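Local coordinates for protein guanine nucleotide exchange factor SRM1 (Saccharomyces cerevisiae, PDB 3OF7) that promotes the exchange of GDP for GTP on the small GTPases GSP1 and GSP2, binds chromatin and controls RNA metabolism and nuclear transport, at residues 213-218 against 267-272; 284-289 against 321-326; 337-342 against 363-368. All coordinates share one frame; numbering follows the deposited sequence.

The three contacts follow one another round part of a seven-bladed beta-propeller and outward from its middle, with centres about 10, 14 and 20 Å from the centre of the chain. Interaction 1 is buried, has no hydrogen bond across it and joins the third and fourth RCC1 repeats through a histidine, a leucine and a cysteine. Interactions 2 and 3 each lie within one repeat. Interaction 2 still joins successive sheets, through a turn following strand 278-281, and mixes ring packing with amide contacts. Interaction 3, nearer the surface, relies on backbone pairing and a salt-bridge network. Interactions 2 and 3 touch directly, since strand 324-329 pairs with strand 334-337, which leads into 337-342.

Interaction 1 of 3, residues 213-218 against 267-272; sequences KDHILF and NHCFAL
In the seven-bladed beta-propeller of the RCC1 family, neighbouring blades pack side chain against side chain, and here H215 and L217 of one blade meet C269 of the next. The strands 215-220 and 268-273 belong to separate antiparallel sheets. No hydrogen bond joins the two segments, and the CA atoms of L217 and C269 stand 8.5 Å apart, a spacing that leaves room for side chains between the backbones.

The thiol of C269 is the meeting point. Its SG approaches H215 CE1 to 3.4 Å and lies 4.3 Å from the centroid of the imidazole, 56° off the ring normal, an oblique sulfur-aromatic contact. The strand directs CB of C269 at the other segment, and chi1 of -51° places SG beside the backbone N, near both H215 and L217. L217 CD1 is 3.7 Å from C269 CB and 3.8 Å from C269 SG. A cysteine suits this place because it is short enough to fit between a ring and a branched chain, while its polarisable sulfur can pack against both. H215 also reaches toward the loop end of the contact, where its NE2 lies 4.3 Å from N267 CA. There K213 passes N267 with the base of its side chain and then leads away; in the conformer described, its ammonium group makes a salt bridge with D157.

Strand 215-220 is held in its own sheet by backbone bonds from L217 to A210 and from I216 to W228. Strand 268-273 lies in its sheet between strands 259-264 and 278-281, and both neighbours reach the contact: S264 touches H215 and C269, and W281 touches L217 and C269.

Interaction 2 of 3, residues 284-289 against 321-326; sequences NQFGQC and GEHHSL
H323 lies against F286 and Q288, and its side chain can be followed outward atom by atom. CB rests 3.7 Å from F286 CD2, and CG comes nearer the same atom, at 3.5 Å. CE1 lies 3.8 Å from F286 CE2, which stands over the centre of one imidazole face; the two ring planes are inclined at 44°. The opposite face carries E322 CG. CD2 has Q288 NE2 at the ring edge, in plane and 3.7 Å away, while ND1 is hydrogen-bonded to R339 NH1. At the tip, NE2 lies beside the Q285 side-chain amide, whose plane is 83° from that of the ring.

The Q288 chain bends at chi2 (-95°), bringing OE1 back over the type I turn N284-G287 to accept from F286 N at 2.9 Å, in the carbonyl plane. G287, with positive phi, suits the turn as a glycine. The bond from S325 OG to Q288 O is doubtful. The turn after strand 278-281 of one blade thus packs on the start of strand 324-329 in the next.

The chemistry is largely van der Waals around a flat ring whose rotation is probably limited by the bond to R339 together with the packing on both faces. Glutamine suits its place because one amide can fasten the turn through its oxygen while its nitrogen borders the imidazole.

Interaction 3 of 3, residues 337-342 against 363-368; sequences CGRLDM and KARAVP
D341 OD2 is gripped by two arginines. R339 NE donates to its anti lone pair at 2.7 Å, and R339 NH1 is hydrogen-bonded to H323. R365 NH2 comes to D341 OD2 from the syn side at 2.7 Å, tilted out of the carboxylate plane. R365 meets the carboxylate side-on, its NE also reaching D341 OD1 at 2.6 Å. Bends at chi2 (-80°) and chi3 (-40°) fold the R365 chain back to bring this edge round. A water donates to OD1. A lysine in place of D341 would probably leave R365 without the carboxylate that holds its NE and NH2, and R339 without the anion it shares, bringing like charges together.

The same segments pair antiparallel within the sixth RCC1 repeat: G338 N donates to V367 O at 2.7 Å, and V367 N returns a bond to G338 O. Glycine suits the corner at 338, where a side chain would jam against the preceding carbonyl. L340 N donates to R365 O, while R365 and A366 form a classic beta bulge opposite Y357. Leucine suits position 340 because its CD2 branch can spread over A364 CB at 3.7 Å and extend toward V367 CG2.

Interaction 1 of 3, residues 213-218 against 267-272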
ATOM      1  N   LYS A 213      -7.257  -4.622   2.521  1.00 12.48           N
ATOM      2  CA  LYS A 213      -8.319  -3.795   3.092  0.50 12.35           C
ATOM      3  C   LYS A 213      -8.692  -4.280   4.493  1.00 12.07           C
ATOM      4  O   LYS A 213      -8.706  -3.502   5.441  1.00 11.65           O
ATOM      5  CB  LYS A 213      -9.553  -3.804   2.188  0.50 12.60           C
ATOM      6  CG  LYS A 213     -10.757  -3.057   2.754  0.50 13.54           C
ATOM      7  CD  LYS A 213     -12.005  -3.309   1.911  0.50 15.38           C
ATOM      8  CE  LYS A 213     -13.205  -2.557   2.466  0.50 15.63           C
ATOM      9  NZ  LYS A 213     -13.126  -1.087   2.220  0.50 17.05           N
ATOM     10  N   ASP A 214      -9.008  -5.566   4.612  1.00 12.49           N
ATOM     11  CA  ASP A 214      -9.357  -6.153   5.911  1.00 12.89           C
ATOM     12  C   ASP A 214      -8.715  -7.527   6.112  1.00 13.18           C
ATOM     13  O   ASP A 214      -9.308  -8.442   6.704  1.00 13.06           O
ATOM     14  CB  ASP A 214     -10.882  -6.194   6.109  1.00 13.01           C
ATOM     15  CG  ASP A 214     -11.451  -4.850   6.545  1.00 12.95           C
ATOM     16  OD1 ASP A 214     -11.042  -4.331   7.606  1.00 14.01           O
ATOM     17  OD2 ASP A 214     -12.334  -4.321   5.825  1.00 13.89           O
ATOM     18  N   HIS A 215      -7.493  -7.649   5.607  1.00 13.03           N
ATOM     19  CA  HIS A 215      -6.645  -8.803   5.838  1.00 13.38           C
ATOM     20  C   HIS A 215      -5.208  -8.327   5.720  1.00 13.33           C
ATOM     21  O   HIS A 215      -4.937  -7.261   5.151  1.00 12.64           O
ATOM     22  CB  HIS A 215      -6.897  -9.885   4.783  1.00 13.42           C
ATOM     23  CG  HIS A 215      -6.412  -9.503   3.422  1.00 14.47           C
ATOM     24  ND1 HIS A 215      -5.167  -9.863   2.945  1.00 16.77           N
ATOM     25  CD2 HIS A 215      -6.984  -8.754   2.453  1.00 13.62           C
ATOM     26  CE1 HIS A 215      -5.005  -9.367   1.732  1.00 13.03           C
ATOM     27  NE2 HIS A 215      -6.093  -8.690   1.411  1.00 16.14           N
ATOM     28  N   ILE A 216      -4.288  -9.134   6.227  1.00 13.19           N
ATOM     29  CA  ILE A 216      -2.872  -8.860   6.083  1.00 13.59           C
ATOM     30  C   ILE A 216      -2.153 -10.182   5.796  1.00 13.97           C
ATOM     31  O   ILE A 216      -2.540 -11.241   6.319  1.00 14.34           O
ATOM     32  CB  ILE A 216      -2.314  -8.096   7.335  1.00 13.74           C
ATOM     33  CG1 ILE A 216      -0.810  -7.785   7.183  1.00 13.57           C
ATOM     34  CG2 ILE A 216      -2.636  -8.860   8.637  1.00 13.55           C
ATOM     35  CD1 ILE A 216      -0.271  -6.835   8.257  1.00 14.34           C
ATOM     36  N   LEU A 217      -1.142 -10.114   4.934  1.00 14.44           N
ATOM     37  CA  LEU A 217      -0.287 -11.255   4.614  1.00 14.61           C
ATOM     38  C   LEU A 217       1.066 -11.084   5.303  1.00 15.02           C
ATOM     39  O   LEU A 217       1.514  -9.961   5.511  1.00 14.47           O
ATOM     40  CB  LEU A 217      -0.078 -11.360   3.108  1.00 14.24           C
ATOM     41  CG  LEU A 217      -1.290 -11.436   2.172  1.00 14.64           C
ATOM     42  CD1 LEU A 217      -0.807 -11.556   0.768  1.00 14.80           C
ATOM     43  CD2 LEU A 217      -2.168 -12.634   2.527  1.00 15.35           C
ATOM     44  N   PHE A 218       1.685 -12.208   5.667  1.00 15.67           N
ATOM     45  CA  PHE A 218       3.031 -12.237   6.256  1.00 16.40           C
ATOM     46  C   PHE A 218       3.873 -13.231   5.462  1.00 16.66           C
ATOM     47  O   PHE A 218       3.358 -14.253   4.980  1.00 17.04           O
ATOM     48  CB  PHE A 218       3.020 -12.702   7.727  1.00 16.31           C
ATOM     49  CG  PHE A 218       2.115 -11.912   8.643  1.00 16.94           C
ATOM     50  CD1 PHE A 218       2.609 -10.837   9.375  1.00 17.57           C
ATOM     51  CD2 PHE A 218       0.776 -12.268   8.805  1.00 17.24           C
ATOM     52  CE1 PHE A 218       1.788 -10.111  10.245  1.00 17.09           C
ATOM     53  CE2 PHE A 218      -0.063 -11.543   9.664  1.00 16.99           C
ATOM     54  CZ  PHE A 218       0.444 -10.461  10.385  1.00 17.59           C
ATOM     55  N   ASN A 267      -8.607  -6.773  -1.747  1.00 14.25           N
ATOM     56  CA  ASN A 267      -9.179  -8.112  -1.580  1.00 15.32           C
ATOM     57  C   ASN A 267      -8.545  -9.148  -2.514  1.00 15.18           C
ATOM     58  O   ASN A 267      -9.096 -10.236  -2.725  1.00 15.68           O
ATOM     59  CB  ASN A 267     -10.697  -8.055  -1.795  1.00 15.07           C
ATOM     60  CG  ASN A 267     -11.393  -7.165  -0.790  1.00 16.98           C
ATOM     61  OD1 ASN A 267     -11.183  -7.282   0.422  1.00 18.17           O
ATOM     62  ND2 ASN A 267     -12.233  -6.258  -1.288  1.00 18.89           N
ATOM     63  N   HIS A 268      -7.394  -8.799  -3.082  1.00 14.87           N
ATOM     64  CA  HIS A 268      -6.621  -9.732  -3.904  1.00 14.65           C
ATOM     65  C   HIS A 268      -5.147  -9.589  -3.565  1.00 15.14           C
ATOM     66  O   HIS A 268      -4.732  -8.571  -2.992  1.00 15.18           O
ATOM     67  CB  HIS A 268      -6.873  -9.520  -5.402  1.00 14.63           C
ATOM     68  CG  HIS A 268      -6.462  -8.172  -5.910  1.00 14.96           C
ATOM     69  ND1 HIS A 268      -5.449  -8.002  -6.832  1.00 15.51           N
ATOM     70  CD2 HIS A 268      -6.937  -6.934  -5.639  1.00 12.46           C
ATOM     71  CE1 HIS A 268      -5.316  -6.714  -7.102  1.00 12.11           C
ATOM     72  NE2 HIS A 268      -6.206  -6.046  -6.393  1.00 14.90           N
ATOM     73  N   CYS A 269      -4.359 -10.599  -3.921  1.00 14.91           N
ATOM     74  CA  CYS A 269      -3.009 -10.723  -3.391  1.00 15.62           C
ATOM     75  C   CYS A 269      -2.033 -11.235  -4.435  1.00 15.73           C
ATOM     76  O   CYS A 269      -2.434 -11.849  -5.422  1.00 15.80           O
ATOM     77  CB  CYS A 269      -3.011 -11.684  -2.201  1.00 15.31           C
ATOM     78  SG  CYS A 269      -4.246 -11.320  -0.943  1.00 16.26           S
ATOM     79  N   PHE A 270      -0.752 -10.984  -4.191  1.00 16.18           N
ATOM     80  CA  PHE A 270       0.320 -11.411  -5.078  1.00 16.73           C
ATOM     81  C   PHE A 270       1.443 -12.063  -4.300  1.00 17.51           C
ATOM     82  O   PHE A 270       1.759 -11.657  -3.173  1.00 17.78           O
ATOM     83  CB  PHE A 270       0.880 -10.224  -5.855  1.00 16.39           C
ATOM     84  CG  PHE A 270      -0.076  -9.656  -6.840  1.00 16.95           C
ATOM     85  CD1 PHE A 270      -0.137 -10.162  -8.128  1.00 16.48           C
ATOM     86  CD2 PHE A 270      -0.940  -8.627  -6.470  1.00 16.08           C
ATOM     87  CE1 PHE A 270      -1.036  -9.654  -9.044  1.00 17.13           C
ATOM     88  CE2 PHE A 270      -1.841  -8.109  -7.384  1.00 15.26           C
ATOM     89  CZ  PHE A 270      -1.892  -8.620  -8.666  1.00 17.32           C
ATOM     90  N   ALA A 271       2.047 -13.076  -4.916  1.00 18.54           N
ATOM     91  CA  ALA A 271       3.255 -13.689  -4.380  1.00 19.54           C
ATOM     92  C   ALA A 271       4.221 -13.976  -5.526  1.00 20.32           C
ATOM     93  O   ALA A 271       3.821 -14.454  -6.589  1.00 20.26           O
ATOM     94  CB  ALA A 271       2.926 -14.954  -3.613  1.00 19.19           C
ATOM     95  N   LEU A 272       5.490 -13.650  -5.310  1.00 21.60           N
ATOM     96  CA  LEU A 272       6.537 -13.924  -6.287  1.00 22.89           C
ATOM     97  C   LEU A 272       7.433 -15.006  -5.702  1.00 24.05           C
ATOM     98  O   LEU A 272       7.913 -14.871  -4.577  1.00 23.65           O
ATOM     99  CB  LEU A 272       7.342 -12.650  -6.580  1.00 23.07           C
ATOM    100  CG  LEU A 272       8.554 -12.704  -7.519  1.00 23.26           C
ATOM    101  CD1 LEU A 272       8.154 -13.035  -8.952  1.00 24.42           C
ATOM    102  CD2 LEU A 272       9.290 -11.361  -7.472  1.00 23.96           C
TER

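Interaction 2 of 3, residues 284-289 against 321-326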
ATOM      1  N   ASN A 284     -11.456 -10.945  -8.210  1.00 15.85           N
ATOM      2  CA  ASN A 284     -11.031 -10.810  -9.606  1.00 16.14           C
ATOM      3  C   ASN A 284     -12.112 -10.387 -10.603  1.00 16.28           C
ATOM      4  O   ASN A 284     -12.027 -10.721 -11.790  1.00 16.71           O
ATOM      5  CB  ASN A 284     -10.345 -12.100 -10.083  1.00 16.19           C
ATOM      6  CG  ASN A 284      -9.511 -11.895 -11.339  1.00 16.91           C
ATOM      7  OD1 ASN A 284      -8.896 -10.849 -11.521  1.00 16.51           O
ATOM      8  ND2 ASN A 284      -9.480 -12.905 -12.207  1.00 17.06           N
ATOM      9  N   GLN A 285     -13.113  -9.631 -10.150  1.00 16.39           N
ATOM     10  CA  GLN A 285     -14.233  -9.314 -11.045  1.00 16.99           C
ATOM     11  C   GLN A 285     -13.872  -8.292 -12.127  1.00 17.18           C
ATOM     12  O   GLN A 285     -14.603  -8.163 -13.120  1.00 17.02           O
ATOM     13  CB  GLN A 285     -15.527  -8.945 -10.278  1.00 16.89           C
ATOM     14  CG  GLN A 285     -15.700  -7.470  -9.887  1.00 17.46           C
ATOM     15  CD  GLN A 285     -14.935  -7.072  -8.630  1.00 17.00           C
ATOM     16  OE1 GLN A 285     -15.496  -6.456  -7.714  1.00 17.31           O
ATOM     17  NE2 GLN A 285     -13.656  -7.395  -8.588  1.00 14.56           N
ATOM     18  N   PHE A 286     -12.753  -7.580 -11.942  1.00 16.44           N
ATOM     19  CA  PHE A 286     -12.241  -6.686 -12.988  1.00 16.68           C
ATOM     20  C   PHE A 286     -10.930  -7.174 -13.616  1.00 16.63           C
ATOM     21  O   PHE A 286     -10.280  -6.440 -14.367  1.00 17.34           O
ATOM     22  CB  PHE A 286     -12.071  -5.257 -12.451  1.00 16.78           C
ATOM     23  CG  PHE A 286     -13.365  -4.563 -12.156  1.00 16.54           C
ATOM     24  CD1 PHE A 286     -14.072  -3.922 -13.170  1.00 17.93           C
ATOM     25  CD2 PHE A 286     -13.882  -4.555 -10.863  1.00 16.88           C
ATOM     26  CE1 PHE A 286     -15.286  -3.271 -12.899  1.00 19.08           C
ATOM     27  CE2 PHE A 286     -15.087  -3.912 -10.571  1.00 17.51           C
ATOM     28  CZ  PHE A 286     -15.795  -3.270 -11.596  1.00 19.13           C
ATOM     29  N   GLY A 287     -10.548  -8.413 -13.323  1.00 16.55           N
ATOM     30  CA  GLY A 287      -9.306  -8.974 -13.866  1.00 16.86           C
ATOM     31  C   GLY A 287      -8.071  -8.378 -13.207  1.00 16.78           C
ATOM     32  O   GLY A 287      -6.972  -8.436 -13.769  1.00 17.63           O
ATOM     33  N   GLN A 288      -8.245  -7.826 -12.005  1.00 16.50           N
ATOM     34  CA  GLN A 288      -7.130  -7.225 -11.258  1.00 16.24           C
ATOM     35  C   GLN A 288      -6.042  -8.253 -10.887  1.00 16.40           C
ATOM     36  O   GLN A 288      -4.897  -7.881 -10.632  1.00 16.15           O
ATOM     37  CB  GLN A 288      -7.622  -6.465 -10.017  1.00 16.13           C
ATOM     38  CG  GLN A 288      -8.406  -7.286  -8.989  1.00 15.21           C
ATOM     39  CD  GLN A 288      -9.920  -7.209  -9.170  1.00 14.65           C
ATOM     40  OE1 GLN A 288     -10.442  -7.453 -10.254  1.00 15.71           O
ATOM     41  NE2 GLN A 288     -10.631  -6.895  -8.087  1.00 14.77           N
ATOM     42  N   CYS A 289      -6.397  -9.538 -10.865  1.00 16.89           N
ATOM     43  CA  CYS A 289      -5.417 -10.601 -10.606  1.00 17.10           C
ATOM     44  C   CYS A 289      -4.501 -10.856 -11.809  1.00 17.58           C
ATOM     45  O   CYS A 289      -3.436 -11.462 -11.660  1.00 18.11           O
ATOM     46  CB  CYS A 289      -6.103 -11.897 -10.166  1.00 16.66           C
ATOM     47  SG  CYS A 289      -6.775 -11.852  -8.491  1.00 17.94           S
ATOM     48  N   GLY A 321      -4.787  -1.656  -5.740  1.00 12.50           N
ATOM     49  CA  GLY A 321      -5.905  -1.013  -5.061  1.00 12.49           C
ATOM     50  C   GLY A 321      -7.099  -1.927  -4.903  1.00 12.68           C
ATOM     51  O   GLY A 321      -6.937  -3.129  -4.718  1.00 12.91           O
ATOM     52  N   GLU A 322      -8.305  -1.366  -4.967  1.00 12.63           N
ATOM     53  CA  GLU A 322      -9.511  -2.192  -4.883  1.00 12.72           C
ATOM     54  C   GLU A 322      -9.678  -3.095  -6.116  1.00 12.57           C
ATOM     55  O   GLU A 322      -9.922  -4.305  -5.991  1.00 12.26           O
ATOM     56  CB  GLU A 322     -10.770  -1.347  -4.647  1.00 13.22           C
ATOM     57  CG  GLU A 322     -11.986  -2.219  -4.328  1.00 14.62           C
ATOM     58  CD  GLU A 322     -13.230  -1.449  -3.951  1.00 15.88           C
ATOM     59  OE1 GLU A 322     -13.341  -0.242  -4.255  1.00 16.37           O
ATOM     60  OE2 GLU A 322     -14.121  -2.086  -3.366  1.00 16.63           O
ATOM     61  N   HIS A 323      -9.541  -2.508  -7.302  1.00 12.44           N
ATOM     62  CA  HIS A 323      -9.875  -3.225  -8.536  1.00 12.37           C
ATOM     63  C   HIS A 323      -8.822  -3.105  -9.623  1.00 12.23           C
ATOM     64  O   HIS A 323      -9.122  -3.336 -10.800  1.00 12.29           O
ATOM     65  CB  HIS A 323     -11.215  -2.729  -9.095  1.00 12.32           C
ATOM     66  CG  HIS A 323     -12.375  -2.916  -8.168  1.00 12.81           C
ATOM     67  ND1 HIS A 323     -13.343  -1.952  -7.989  1.00 13.31           N
ATOM     68  CD2 HIS A 323     -12.746  -3.971  -7.404  1.00 13.18           C
ATOM     69  CE1 HIS A 323     -14.254  -2.401  -7.140  1.00 14.15           C
ATOM     70  NE2 HIS A 323     -13.911  -3.623  -6.768  1.00 12.35           N
ATOM     71  N   HIS A 324      -7.599  -2.750  -9.240  1.00 12.33           N
ATOM     72  CA  HIS A 324      -6.493  -2.670 -10.202  1.00 12.58           C
ATOM     73  C   HIS A 324      -5.181  -3.072  -9.567  1.00 12.80           C
ATOM     74  O   HIS A 324      -5.046  -3.068  -8.338  1.00 12.97           O
ATOM     75  CB  HIS A 324      -6.377  -1.266 -10.813  1.00 12.70           C
ATOM     76  CG  HIS A 324      -5.843  -0.233  -9.872  1.00 12.39           C
ATOM     77  ND1 HIS A 324      -4.638   0.408 -10.078  1.00 14.72           N
ATOM     78  CD2 HIS A 324      -6.349   0.277  -8.724  1.00 11.13           C
ATOM     79  CE1 HIS A 324      -4.428   1.271  -9.101  1.00 10.73           C
ATOM     80  NE2 HIS A 324      -5.455   1.216  -8.271  1.00 15.31           N
ATOM     81  N   SER A 325      -4.218  -3.420 -10.412  1.00 12.70           N
ATOM     82  CA  SER A 325      -2.905  -3.833  -9.948  1.00 13.52           C
ATOM     83  C   SER A 325      -1.819  -3.204 -10.794  1.00 13.30           C
ATOM     84  O   SER A 325      -2.019  -2.973 -11.979  1.00 13.52           O
ATOM     85  CB  SER A 325      -2.782  -5.347 -10.025  1.00 13.68           C
ATOM     86  OG  SER A 325      -3.812  -5.940  -9.261  1.00 14.47           O
ATOM     87  N   LEU A 326      -0.667  -2.959 -10.177  1.00 13.86           N
ATOM     88  CA  LEU A 326       0.460  -2.333 -10.861  1.00 14.56           C
ATOM     89  C   LEU A 326       1.731  -3.122 -10.603  1.00 15.36           C
ATOM     90  O   LEU A 326       2.138  -3.294  -9.460  1.00 15.22           O
ATOM     91  CB  LEU A 326       0.642  -0.884 -10.399  1.00 14.37           C
ATOM     92  CG  LEU A 326      -0.585   0.030 -10.491  1.00 15.16           C
ATOM     93  CD1 LEU A 326      -0.273   1.363  -9.841  1.00 15.40           C
ATOM     94  CD2 LEU A 326      -1.040   0.229 -11.944  1.00 15.27           C
TER

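Interaction 3 of 3, residues 337-342 against 363-368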
ATOM      1  N   CYS A 337      -3.221  -3.855 -14.746  1.00 16.93           N
ATOM      2  CA  CYS A 337      -4.414  -4.622 -15.097  1.00 16.68           C
ATOM      3  C   CYS A 337      -5.545  -4.333 -14.118  1.00 15.85           C
ATOM      4  O   CYS A 337      -5.306  -3.888 -12.990  1.00 14.72           O
ATOM      5  CB  CYS A 337      -4.124  -6.123 -15.136  1.00 16.59           C
ATOM      6  SG  CYS A 337      -3.424  -6.811 -13.637  1.00 18.92           S
ATOM      7  N   GLY A 338      -6.770  -4.605 -14.562  1.00 15.83           N
ATOM      8  CA  GLY A 338      -7.960  -4.354 -13.766  1.00 15.83           C
ATOM      9  C   GLY A 338      -8.858  -3.278 -14.339  1.00 15.71           C
ATOM     10  O   GLY A 338      -8.950  -3.087 -15.566  1.00 15.61           O
ATOM     11  N   ARG A 339      -9.496  -2.549 -13.434  1.00 15.49           N
ATOM     12  CA  ARG A 339     -10.590  -1.646 -13.764  1.00 15.71           C
ATOM     13  C   ARG A 339     -10.195  -0.398 -14.564  1.00 15.77           C
ATOM     14  O   ARG A 339      -9.124   0.184 -14.358  1.00 15.94           O
ATOM     15  CB  ARG A 339     -11.296  -1.246 -12.470  1.00 15.57           C
ATOM     16  CG  ARG A 339     -12.629  -0.582 -12.685  1.00 15.66           C
ATOM     17  CD  ARG A 339     -13.394  -0.557 -11.377  1.00 16.37           C
ATOM     18  NE  ARG A 339     -14.707   0.041 -11.584  1.00 16.33           N
ATOM     19  CZ  ARG A 339     -15.583   0.299 -10.621  1.00 16.42           C
ATOM     20  NH1 ARG A 339     -15.303   0.017  -9.349  1.00 14.77           N
ATOM     21  NH2 ARG A 339     -16.754   0.834 -10.942  1.00 14.94           N
ATOM     22  N   LEU A 340     -11.100   0.009 -15.455  1.00 15.85           N
ATOM     23  CA  LEU A 340     -10.907   1.137 -16.363  1.00 16.40           C
ATOM     24  C   LEU A 340     -11.919   2.274 -16.137  1.00 16.54           C
ATOM     25  O   LEU A 340     -11.731   3.394 -16.647  1.00 16.21           O
ATOM     26  CB  LEU A 340     -11.005   0.606 -17.806  1.00 16.82           C
ATOM     27  CG  LEU A 340     -10.523   1.358 -19.046  1.00 18.27           C
ATOM     28  CD1 LEU A 340      -9.063   1.754 -18.930  1.00 18.33           C
ATOM     29  CD2 LEU A 340     -10.737   0.451 -20.258  1.00 19.43           C
ATOM     30  N   ASP A 341     -12.983   1.996 -15.370  1.00 16.70           N
ATOM     31  CA  ASP A 341     -14.084   2.959 -15.163  1.00 16.91           C
ATOM     32  C   ASP A 341     -13.613   4.306 -14.630  1.00 16.72           C
ATOM     33  O   ASP A 341     -14.151   5.356 -15.003  1.00 16.73           O
ATOM     34  CB  ASP A 341     -15.158   2.392 -14.214  1.00 17.84           C
ATOM     35  CG  ASP A 341     -15.812   1.129 -14.743  1.00 18.68           C
ATOM     36  OD1 ASP A 341     -16.157   1.082 -15.945  1.00 20.13           O
ATOM     37  OD2 ASP A 341     -15.986   0.171 -13.956  1.00 17.77           O
ATOM     38  N   MET A 342     -12.618   4.279 -13.742  1.00 15.52           N
ATOM     39  CA  MET A 342     -12.064   5.515 -13.179  1.00 15.20           C
ATOM     40  C   MET A 342     -10.609   5.689 -13.610  1.00 14.79           C
ATOM     41  O   MET A 342      -9.813   6.314 -12.906  1.00 14.25           O
ATOM     42  CB  MET A 342     -12.194   5.529 -11.647  1.00 14.91           C
ATOM     43  CG  MET A 342     -13.650   5.606 -11.144  1.00 15.57           C
ATOM     44  SD  MET A 342     -13.906   5.286  -9.374  1.00  9.95           S
ATOM     45  CE  MET A 342     -14.495   3.594  -9.404  1.00 14.55           C
ATOM     46  N   LYS A 363     -19.240  -0.799 -23.412  1.00 21.30           N
ATOM     47  CA  LYS A 363     -18.351   0.081 -22.639  1.00 21.21           C
ATOM     48  C   LYS A 363     -17.155  -0.711 -22.103  1.00 20.81           C
ATOM     49  O   LYS A 363     -17.327  -1.772 -21.490  1.00 20.25           O
ATOM     50  CB  LYS A 363     -19.102   0.764 -21.482  1.00 21.83           C
ATOM     51  CG  LYS A 363     -18.291   1.823 -20.715  1.00 23.83           C
ATOM     52  CD  LYS A 363     -19.145   2.638 -19.717  1.00 27.34           C
ATOM     53  CE  LYS A 363     -19.477   1.840 -18.450  1.00 29.00           C
ATOM     54  NZ  LYS A 363     -20.028   2.678 -17.329  1.00 30.78           N
ATOM     55  N   ALA A 364     -15.954  -0.184 -22.334  1.00 20.24           N
ATOM     56  CA  ALA A 364     -14.722  -0.807 -21.872  1.00 20.07           C
ATOM     57  C   ALA A 364     -14.618  -0.631 -20.357  1.00 19.87           C
ATOM     58  O   ALA A 364     -14.563   0.498 -19.873  1.00 20.10           O
ATOM     59  CB  ALA A 364     -13.524  -0.172 -22.576  1.00 20.14           C
ATOM     60  N   ARG A 365     -14.616  -1.744 -19.619  1.00 19.56           N
ATOM     61  CA  ARG A 365     -14.650  -1.703 -18.147  1.00 19.31           C
ATOM     62  C   ARG A 365     -13.348  -2.156 -17.499  1.00 18.52           C
ATOM     63  O   ARG A 365     -13.089  -1.812 -16.343  1.00 17.96           O
ATOM     64  CB  ARG A 365     -15.773  -2.593 -17.588  1.00 20.04           C
ATOM     65  CG  ARG A 365     -17.185  -2.352 -18.134  1.00 22.63           C
ATOM     66  CD  ARG A 365     -17.923  -1.160 -17.514  1.00 24.95           C
ATOM     67  NE  ARG A 365     -17.743  -0.991 -16.064  1.00 26.81           N
ATOM     68  CZ  ARG A 365     -18.503  -1.519 -15.104  1.00 26.93           C
ATOM     69  NH1 ARG A 365     -19.530  -2.308 -15.388  1.00 29.54           N
ATOM     70  NH2 ARG A 365     -18.222  -1.264 -13.832  1.00 26.30           N
ATOM     71  N   ALA A 366     -12.553  -2.953 -18.219  1.00 17.52           N
ATOM     72  CA  ALA A 366     -11.375  -3.601 -17.630  1.00 17.39           C
ATOM     73  C   ALA A 366     -10.308  -4.041 -18.640  1.00 17.35           C
ATOM     74  O   ALA A 366     -10.611  -4.347 -19.793  1.00 16.91           O
ATOM     75  CB  ALA A 366     -11.794  -4.798 -16.751  1.00 17.02           C
ATOM     76  N   VAL A 367      -9.062  -4.083 -18.175  1.00 17.28           N
ATOM     77  CA  VAL A 367      -7.934  -4.632 -18.942  1.00 17.31           C
ATOM     78  C   VAL A 367      -7.385  -5.786 -18.107  1.00 17.32           C
ATOM     79  O   VAL A 367      -6.656  -5.561 -17.136  1.00 17.33           O
ATOM     80  CB  VAL A 367      -6.845  -3.554 -19.208  1.00 17.17           C
ATOM     81  CG1 VAL A 367      -5.658  -4.145 -19.992  1.00 17.89           C
ATOM     82  CG2 VAL A 367      -7.438  -2.365 -19.970  1.00 16.69           C
ATOM     83  N   PRO A 368      -7.774  -7.030 -18.440  1.00 17.67           N
ATOM     84  CA  PRO A 368      -7.568  -8.138 -17.511  1.00 18.06           C
ATOM     85  C   PRO A 368      -6.216  -8.848 -17.576  1.00 18.45           C
ATOM     86  O   PRO A 368      -5.989  -9.778 -16.808  1.00 18.47           O
ATOM     87  CB  PRO A 368      -8.680  -9.108 -17.895  1.00 18.70           C
ATOM     88  CG  PRO A 368      -8.829  -8.902 -19.360  1.00 17.56           C
ATOM     89  CD  PRO A 368      -8.564  -7.447 -19.615  1.00 17.83           C
TER
HETATM   90  O   HOH W   1     -16.775   3.627 -17.397  1.00 39.38           O